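Local coordinates for citrate lyase subunit beta-like protein (Mycobacterium tuberculosis H37Rv, PDB 6AQ4) that probably acts as a magnesium-dependent carbon-carbon lyase of the HpcH/HpaI aldolase family, binding citramalyl-CoA beside its metal ion, at residues Val70-Ala75 with Met97-Glu102; Val115-Glu120 with Val138-Gly143. One frame throughout, in Å; residues are numbered along the deposited sequence.

Contact 1: residues Val70-Ala75 with Met97-Glu102; sequences VVRINA and MLPKAE. With CQM (Citramalyl-CoA), chain L.
The guanidinium group of Arg72, whose CD rests 3.7 Å from SD of Met97, is met by citramalyl-CoA along the guanidinium edge: O2 of the ligand lies in the guanidinium plane and O7 near it. This substrate-binding arginine stands at the C-terminal end of strand 69-72, which pairs in parallel with strand 95-98; with helix 79-88 the two strands form one beta-alpha-beta unit of the TIM barrel. Arg72 NH1 donates to O7 (3.1 Å) and NH2 to O2 (3.2 Å), fixing the rotation of the flat group. A salt bridge from NE to Asp42 steadies it further.

CG of Arg72 sets off anti to the backbone N (chi1 -172°), and a bend at chi3 (71°) turns the head toward the ligand after the methylenes have crossed Met97 at a slant. A long, unbranched methionine suits this place, since CG and SD can lie across those methylenes without a branch in the way; both side chains also touch Phe20 and Leu118 in the barrel interior. Further along, Ala75 is small enough to bring CB within 4.0 Å of Pro99 O.

The backbone ladder straddles Arg72: Met97 N donates to Val71 O (2.9 Å), and Ile73 N donates to Met97 O (3.1 Å). That same Met97 O receives a C-H...O contact from Arg72 CA, 3.5 Å away.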
loop_
_atom_site.group_PDB
_atom_site.type_symbol
_atom_site.label_atom_id
_atom_site.label_comp_id
_atom_site.label_asym_id
_atom_site.label_seq_id
_atom_site.Cartn_x
_atom_site.Cartn_y
_atom_site.Cartn_z
ATOM N N VAL B 70 17.837 -19.395 14.481
ATOM C CA VAL B 70 17.723 -19.388 13.030
ATOM C C VAL B 70 19.063 -18.892 12.481
ATOM O O VAL B 70 19.785 -18.165 13.167
ATOM C CB VAL B 70 16.556 -18.476 12.562
ATOM C CG1 VAL B 70 16.585 -18.273 11.047
ATOM C CG2 VAL B 70 15.216 -19.064 12.985
ATOM N N VAL B 71 19.420 -19.302 11.271
ATOM C CA VAL B 71 20.681 -18.851 10.684
ATOM C C VAL B 71 20.395 -18.034 9.440
ATOM O O VAL B 71 19.805 -18.550 8.494
ATOM C CB VAL B 71 21.593 -20.031 10.297
ATOM C CG1 VAL B 71 22.853 -19.525 9.597
ATOM C CG2 VAL B 71 21.960 -20.869 11.529
ATOM N N ARG B 72 20.782 -16.761 9.424
ATOM C CA ARG B 72 20.633 -16.007 8.183
ATOM C C ARG B 72 21.783 -16.343 7.244
ATOM O O ARG B 72 22.939 -16.043 7.535
ATOM C CB ARG B 72 20.547 -14.494 8.390
ATOM C CG ARG B 72 20.195 -13.777 7.076
ATOM C CD ARG B 72 19.730 -12.326 7.279
ATOM N NE ARG B 72 20.821 -11.446 7.683
ATOM C CZ ARG B 72 20.772 -10.119 7.633
ATOM N NH1 ARG B 72 19.675 -9.512 7.188
ATOM N NH2 ARG B 72 21.828 -9.401 8.015
ATOM N N ILE B 73 21.456 -16.989 6.129
ATOM C CA ILE B 73 22.447 -17.306 5.115
ATOM C C ILE B 73 22.516 -16.160 4.119
ATOM O O ILE B 73 21.787 -15.167 4.250
ATOM C CB ILE B 73 22.102 -18.602 4.392
ATOM C CG1 ILE B 73 20.707 -18.512 3.777
ATOM C CG2 ILE B 73 22.157 -19.766 5.362
ATOM C CD1 ILE B 73 20.272 -19.820 3.090
ATOM N N ASN B 74 23.391 -16.290 3.129
ATOM C CA ASN B 74 23.529 -15.269 2.098
ATOM C C ASN B 74 22.519 -15.473 0.988
ATOM O O ASN B 74 21.804 -16.470 0.981
ATOM C CB ASN B 74 24.960 -15.240 1.552
ATOM C CG ASN B 74 25.939 -14.664 2.552
ATOM O OD1 ASN B 74 26.257 -13.479 2.502
ATOM N ND2 ASN B 74 26.400 -15.496 3.485
ATOM N N ALA B 75 22.461 -14.522 0.059
ATOM C CA ALA B 75 21.401 -14.479 -0.955
ATOM C C ALA B 75 21.476 -15.623 -1.958
ATOM O O ALA B 75 22.540 -16.231 -2.150
ATOM C CB ALA B 75 21.445 -13.152 -1.699
ATOM N N MET B 97 17.137 -18.094 7.380
ATOM C CA MET B 97 16.575 -16.843 6.875
ATOM C C MET B 97 17.247 -16.485 5.546
ATOM O O MET B 97 18.470 -16.418 5.447
ATOM C CB MET B 97 16.723 -15.708 7.898
ATOM C CG MET B 97 16.235 -14.351 7.393
ATOM S SD MET B 97 16.302 -13.017 8.621
ATOM C CE MET B 97 14.918 -13.453 9.687
ATOM N N LEU B 98 16.442 -16.256 4.521
ATOM C CA LEU B 98 16.978 -15.955 3.206
ATOM C C LEU B 98 16.849 -14.464 2.914
ATOM O O LEU B 98 15.740 -13.982 2.718
ATOM C CB LEU B 98 16.209 -16.733 2.136
ATOM C CG LEU B 98 16.530 -16.320 0.700
ATOM C CD1 LEU B 98 17.929 -16.832 0.309
ATOM C CD2 LEU B 98 15.474 -16.854 -0.265
ATOM N N PRO B 99 17.982 -13.735 2.856
ATOM C CA PRO B 99 17.960 -12.291 2.598
ATOM C C PRO B 99 17.767 -12.024 1.111
ATOM O O PRO B 99 18.031 -12.908 0.300
ATOM C CB PRO B 99 19.360 -11.840 3.031
ATOM C CG PRO B 99 20.225 -13.038 2.706
ATOM C CD PRO B 99 19.354 -14.253 3.000
ATOM N N LYS B 100 17.343 -10.809 0.769
ATOM C CA LYS B 100 17.032 -10.438 -0.610
ATOM C C LYS B 100 16.158 -11.483 -1.265
ATOM O O LYS B 100 16.368 -11.818 -2.432
ATOM C CB LYS B 100 18.289 -10.235 -1.466
ATOM C CG LYS B 100 19.063 -8.929 -1.231
ATOM C CD LYS B 100 19.883 -8.988 0.023
ATOM C CE LYS B 100 20.988 -7.931 0.021
ATOM N NZ LYS B 100 21.613 -7.810 1.371
ATOM N N ALA B 101 15.191 -12.015 -0.521
ATOM C CA ALA B 101 14.281 -13.018 -1.084
ATOM C C ALA B 101 13.527 -12.362 -2.220
ATOM O O ALA B 101 12.935 -11.314 -2.027
ATOM C CB ALA B 101 13.305 -13.518 -0.029
ATOM N N GLU B 102 13.548 -12.970 -3.404
ATOM C CA GLU B 102 13.012 -12.305 -4.592
ATOM C C GLU B 102 12.141 -13.182 -5.484
ATOM O O GLU B 102 11.531 -12.673 -6.413
ATOM C CB GLU B 102 14.147 -11.667 -5.417
ATOM C CG GLU B 102 14.618 -10.361 -4.814
ATOM C CD GLU B 102 15.704 -9.676 -5.603
ATOM O OE1 GLU B 102 15.747 -8.430 -5.550
ATOM O OE2 GLU B 102 16.522 -10.370 -6.258
HETATM C C2 CQM L . 19.068 -4.866 8.218
HETATM C C4 CQM L . 17.902 -4.400 6.121
HETATM C C6 CQM L . 16.987 -6.097 7.826
HETATM P P2A CQM L . 28.665 -3.092 20.633
HETATM O O5A CQM L . 29.460 -4.102 21.427
HETATM O O4A CQM L . 29.578 -2.052 20.014
HETATM O O3A CQM L . 27.556 -2.394 21.497
HETATM O O6A CQM L . 27.930 -3.836 19.428
HETATM P P1A CQM L . 27.574 -2.422 23.075
HETATM O O1A CQM L . 26.362 -1.653 23.579
HETATM O O2A CQM L . 28.876 -1.799 23.576
HETATM O O5B CQM L . 27.464 -3.907 23.595
HETATM C C5B CQM L . 27.467 -4.133 24.969
HETATM C C4B CQM L . 27.143 -5.550 25.416
HETATM O O4B CQM L . 26.155 -6.040 24.584
HETATM C C3B CQM L . 28.266 -6.460 25.199
HETATM O O3B CQM L . 28.160 -7.534 26.092
HETATM C C2B CQM L . 28.017 -6.915 23.909
HETATM O O2B CQM L . 28.922 -7.907 23.533
HETATM C C1B CQM L . 26.567 -7.176 23.908
HETATM P P3B CQM L . 28.982 -7.500 27.458
HETATM O O7A CQM L . 28.835 -8.836 28.175
HETATM O O8A CQM L . 28.456 -6.382 28.348
HETATM O O9A CQM L . 30.435 -7.242 27.119
HETATM N N9A CQM L . 25.913 -7.230 22.595
HETATM C C4A CQM L . 25.410 -8.327 21.999
HETATM N N3A CQM L . 25.320 -9.622 22.344
HETATM C C2A CQM L . 24.741 -10.501 21.525
HETATM N N1A CQM L . 24.245 -10.125 20.337
HETATM C C6A CQM L . 24.304 -8.845 19.945
HETATM C C5A CQM L . 24.895 -7.909 20.779
HETATM N N7A CQM L . 25.102 -6.583 20.675
HETATM C C8A CQM L . 25.727 -6.175 21.785
HETATM N N6A CQM L . 23.769 -8.401 18.671
HETATM C CBP CQM L . 26.726 -3.778 17.309
HETATM C CCP CQM L . 27.382 -3.037 18.423
HETATM C CDP CQM L . 27.815 -4.205 16.366
HETATM C CEP CQM L . 25.719 -2.845 16.589
HETATM C CAP CQM L . 26.017 -4.983 17.906
HETATM O OAP CQM L . 24.908 -4.610 18.687
HETATM C C9P CQM L . 25.476 -5.957 16.852
HETATM O O9P CQM L . 26.226 -6.659 16.208
HETATM N N8P CQM L . 24.051 -6.036 16.611
HETATM C C7P CQM L . 23.569 -6.935 15.613
HETATM C C6P CQM L . 24.135 -6.655 14.213
HETATM C C5P CQM L . 23.487 -7.473 13.135
HETATM O O5P CQM L . 23.279 -8.648 13.337
HETATM N N4P CQM L . 23.129 -6.839 11.888
HETATM C C3P CQM L . 22.459 -7.609 10.843
HETATM C C2P CQM L . 20.959 -7.451 10.966
HETATM S S1P CQM L . 20.307 -5.811 10.613
HETATM C C1 CQM L . 20.213 -5.706 8.793
HETATM O O2 CQM L . 21.036 -6.301 8.022
HETATM C C3 CQM L . 18.224 -5.503 7.149
HETATM O O7 CQM L . 18.963 -6.519 6.548
HETATM O O3 CQM L . 18.480 -4.343 4.963
HETATM O O4 CQM L . 17.057 -3.513 6.407
#

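Contact 2: residues Val115-Glu120 with Val138-Gly143; sequences VIALVE and VGMMWG. With MG (magnesium ion), chain K; CQM (Citramalyl-CoA), chain L.
Leu118 and Met141 both send CG anti to the backbone N (chi1 169° and 177°), which lays the side chains next to each other, pointing the same way, with Leu118 CD1 3.6 Å from Met141 CG. Glu120 differs: its CG stands between the backbone N and the carbonyl carbon (chi1 44°), and an extended chain then delivers OE1 to the magnesium ion at 2.2 Å. Citramalyl-CoA O7 and O3, two waters and Asp146 complete the six ligands. Glu120 OE2 accepts hydrogen bonds from water 1 (2.6 Å to its oxygen) and Lys100 N, so the whole carboxylate is held.

Strands 114-119 and 137-142 are parallel neighbours in the TIM barrel, and Glu120 follows the C-terminal end of the first, the active-site end of such barrels. Val115 O accepts from Val138 N and weakly from Gly139 N; from Ala117 on the ladder alternates, Ala117 N to Gly139 O, Met141 N to Ala117 O, and so on to Gly143 N and Val119 O (2.9 Å). Gly143 has no side chain to crowd Glu120 OE1 and Leu118 CD1, which its alpha carbon faces.

The outer face carries Ala117, Val119, Met140 and Trp142, under helices 129-133 and 165-180. Met140, unbranched and bent at chi2 and chi3, sets SD 3.9 Å from Ala117 CB while CE reaches Val119 CG2. Trp142 NE1 hydrogen-bonds to Asp187 OD1.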
loop_
_atom_site.group_PDB
_atom_site.type_symbol
_atom_site.label_atom_id
_atom_site.label_comp_id
_atom_site.label_asym_id
_atom_site.label_seq_id
_atom_site.Cartn_x
_atom_site.Cartn_y
_atom_site.Cartn_z
ATOM N N VAL B 115 12.200 -22.056 5.826
ATOM C CA VAL B 115 12.775 -20.814 5.339
ATOM C C VAL B 115 11.972 -19.606 5.806
ATOM O O VAL B 115 10.753 -19.534 5.589
ATOM C CB VAL B 115 12.828 -20.781 3.797
ATOM C CG1 VAL B 115 13.207 -19.369 3.301
ATOM C CG2 VAL B 115 13.783 -21.827 3.255
ATOM N N ILE B 116 12.650 -18.661 6.453
ATOM C CA ILE B 116 12.060 -17.344 6.689
ATOM C C ILE B 116 12.589 -16.399 5.607
ATOM O O ILE B 116 13.792 -16.103 5.551
ATOM C CB ILE B 116 12.398 -16.808 8.097
ATOM C CG1 ILE B 116 11.912 -17.786 9.171
ATOM C CG2 ILE B 116 11.791 -15.424 8.303
ATOM C CD1 ILE B 116 12.267 -17.365 10.582
ATOM N N ALA B 117 11.696 -15.955 4.729
ATOM C CA ALA B 117 12.071 -15.070 3.638
ATOM C C ALA B 117 12.133 -13.619 4.113
ATOM O O ALA B 117 11.144 -13.067 4.631
ATOM C CB ALA B 117 11.082 -15.194 2.483
ATOM N N LEU B 118 13.297 -13.006 3.942
ATOM C CA LEU B 118 13.473 -11.605 4.282
ATOM C C LEU B 118 13.373 -10.806 2.989
ATOM O O LEU B 118 14.302 -10.797 2.154
ATOM C CB LEU B 118 14.823 -11.373 4.974
ATOM C CG LEU B 118 15.322 -9.937 5.180
ATOM C CD1 LEU B 118 14.317 -9.067 5.938
ATOM C CD2 LEU B 118 16.702 -9.921 5.895
ATOM N N VAL B 119 12.229 -10.154 2.819
ATOM C CA VAL B 119 11.987 -9.312 1.657
ATOM C C VAL B 119 12.476 -7.899 1.930
ATOM O O VAL B 119 12.059 -7.250 2.901
ATOM C CB VAL B 119 10.489 -9.314 1.284
ATOM C CG1 VAL B 119 10.199 -8.323 0.153
ATOM C CG2 VAL B 119 10.079 -10.714 0.899
ATOM N N GLU B 120 13.361 -7.422 1.064
ATOM C CA GLU B 120 14.050 -6.164 1.296
ATOM C C GLU B 120 14.539 -5.565 -0.030
ATOM O O GLU B 120 15.552 -4.878 -0.073
ATOM C CB GLU B 120 15.221 -6.388 2.264
ATOM C CG GLU B 120 16.034 -7.650 1.942
ATOM C CD GLU B 120 17.204 -7.845 2.888
ATOM O OE1 GLU B 120 17.417 -6.942 3.717
ATOM O OE2 GLU B 120 17.895 -8.882 2.806
ATOM N N VAL B 138 8.199 -20.693 6.131
ATOM C CA VAL B 138 7.522 -20.694 7.425
ATOM C C VAL B 138 7.373 -19.285 8.012
ATOM O O VAL B 138 6.657 -19.098 9.007
ATOM C CB VAL B 138 8.257 -21.579 8.440
ATOM C CG1 VAL B 138 8.441 -22.976 7.872
ATOM C CG2 VAL B 138 9.603 -20.963 8.786
ATOM N N GLY B 139 8.050 -18.300 7.418
ATOM C CA GLY B 139 7.929 -16.920 7.879
ATOM C C GLY B 139 8.342 -15.862 6.865
ATOM O O GLY B 139 9.079 -16.160 5.930
ATOM N N MET B 140 7.856 -14.632 7.051
ATOM C CA MET B 140 8.265 -13.488 6.234
ATOM C C MET B 140 8.714 -12.346 7.143
ATOM O O MET B 140 8.004 -11.992 8.090
ATOM C CB MET B 140 7.100 -12.964 5.386
ATOM C CG MET B 140 6.415 -13.993 4.531
ATOM S SD MET B 140 7.329 -14.378 3.032
ATOM C CE MET B 140 7.108 -12.872 2.062
ATOM N N MET B 141 9.878 -11.769 6.851
ATOM C CA MET B 141 10.340 -10.543 7.506
ATOM C C MET B 141 10.518 -9.494 6.406
ATOM O O MET B 141 10.622 -9.858 5.236
ATOM C CB MET B 141 11.659 -10.816 8.221
ATOM C CG MET B 141 12.308 -9.625 8.879
ATOM S SD MET B 141 13.833 -10.116 9.717
ATOM C CE MET B 141 14.329 -8.544 10.442
ATOM N N TRP B 142 10.486 -8.208 6.743
ATOM C CA TRP B 142 10.848 -7.172 5.760
ATOM C C TRP B 142 12.052 -6.364 6.229
ATOM O O TRP B 142 12.329 -6.287 7.428
ATOM C CB TRP B 142 9.671 -6.240 5.431
ATOM C CG TRP B 142 9.341 -5.287 6.545
ATOM C CD1 TRP B 142 8.809 -5.598 7.765
ATOM C CD2 TRP B 142 9.532 -3.870 6.539
ATOM N NE1 TRP B 142 8.662 -4.459 8.523
ATOM C CE2 TRP B 142 9.097 -3.385 7.791
ATOM C CE3 TRP B 142 10.030 -2.963 5.596
ATOM C CZ2 TRP B 142 9.144 -2.032 8.124
ATOM C CZ3 TRP B 142 10.075 -1.621 5.929
ATOM C CH2 TRP B 142 9.634 -1.169 7.183
ATOM N N GLY B 143 12.774 -5.778 5.278
ATOM C CA GLY B 143 13.973 -5.009 5.580
ATOM C C GLY B 143 13.906 -3.684 4.842
ATOM O O GLY B 143 13.841 -3.640 3.612
HETATM MG MG MG K . 19.386 -6.376 4.398
HETATM C C2 CQM L . 19.068 -4.866 8.218
HETATM C C4 CQM L . 17.902 -4.400 6.121
HETATM C C6 CQM L . 16.987 -6.097 7.826
HETATM P P2A CQM L . 28.665 -3.092 20.633
HETATM O O5A CQM L . 29.460 -4.102 21.427
HETATM O O4A CQM L . 29.578 -2.052 20.014
HETATM O O3A CQM L . 27.556 -2.394 21.497
HETATM O O6A CQM L . 27.930 -3.836 19.428
HETATM P P1A CQM L . 27.574 -2.422 23.075
HETATM O O1A CQM L . 26.362 -1.653 23.579
HETATM O O2A CQM L . 28.876 -1.799 23.576
HETATM O O5B CQM L . 27.464 -3.907 23.595
HETATM C C5B CQM L . 27.467 -4.133 24.969
HETATM C C4B CQM L . 27.143 -5.550 25.416
HETATM O O4B CQM L . 26.155 -6.040 24.584
HETATM C C3B CQM L . 28.266 -6.460 25.199
HETATM O O3B CQM L . 28.160 -7.534 26.092
HETATM C C2B CQM L . 28.017 -6.915 23.909
HETATM O O2B CQM L . 28.922 -7.907 23.533
HETATM C C1B CQM L . 26.567 -7.176 23.908
HETATM P P3B CQM L . 28.982 -7.500 27.458
HETATM O O7A CQM L . 28.835 -8.836 28.175
HETATM O O8A CQM L . 28.456 -6.382 28.348
HETATM O O9A CQM L . 30.435 -7.242 27.119
HETATM N N9A CQM L . 25.913 -7.230 22.595
HETATM C C4A CQM L . 25.410 -8.327 21.999
HETATM N N3A CQM L . 25.320 -9.622 22.344
HETATM C C2A CQM L . 24.741 -10.501 21.525
HETATM N N1A CQM L . 24.245 -10.125 20.337
HETATM C C6A CQM L . 24.304 -8.845 19.945
HETATM C C5A CQM L . 24.895 -7.909 20.779
HETATM N N7A CQM L . 25.102 -6.583 20.675
HETATM C C8A CQM L . 25.727 -6.175 21.785
HETATM N N6A CQM L . 23.769 -8.401 18.671
HETATM C CBP CQM L . 26.726 -3.778 17.309
HETATM C CCP CQM L . 27.382 -3.037 18.423
HETATM C CDP CQM L . 27.815 -4.205 16.366
HETATM C CEP CQM L . 25.719 -2.845 16.589
HETATM C CAP CQM L . 26.017 -4.983 17.906
HETATM O OAP CQM L . 24.908 -4.610 18.687
HETATM C C9P CQM L . 25.476 -5.957 16.852
HETATM O O9P CQM L . 26.226 -6.659 16.208
HETATM N N8P CQM L . 24.051 -6.036 16.611
HETATM C C7P CQM L . 23.569 -6.935 15.613
HETATM C C6P CQM L . 24.135 -6.655 14.213
HETATM C C5P CQM L . 23.487 -7.473 13.135
HETATM O O5P CQM L . 23.279 -8.648 13.337
HETATM N N4P CQM L . 23.129 -6.839 11.888
HETATM C C3P CQM L . 22.459 -7.609 10.843
HETATM C C2P CQM L . 20.959 -7.451 10.966
HETATM S S1P CQM L . 20.307 -5.811 10.613
HETATM C C1 CQM L . 20.213 -5.706 8.793
HETATM O O2 CQM L . 21.036 -6.301 8.022
HETATM C C3 CQM L . 18.224 -5.503 7.149
HETATM O O7 CQM L . 18.963 -6.519 6.548
HETATM O O3 CQM L . 18.480 -4.343 4.963
HETATM O O4 CQM L . 17.057 -3.513 6.407
HETATM O O HOH W 1 20.043 -8.496 4.204
HETATM O O HOH W 2 21.498 -5.783 5.108
#

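From the N terminus, the chain first closes contact 1, returning from strand 69-72 through helix 79-88 to strand 95-98. Only then does contact 2 open, closing its own loop between strands 114-119 and 137-142, with helices 122-125 and 129-133 on the way. The two loops lie in series, neither nesting nor crossing. Strands 95-98 and 114-119 are themselves neighbours, so the contacts join four consecutive barrel strands, and Leu98 N probably hydrogen-bonds to Ile116 O across the seam. Further on, Pro99 CB packs against Glu120 OE2, tying contact 1 to the metal site, and the loops after the strands face one pocket at the C-terminal ends of the barrel.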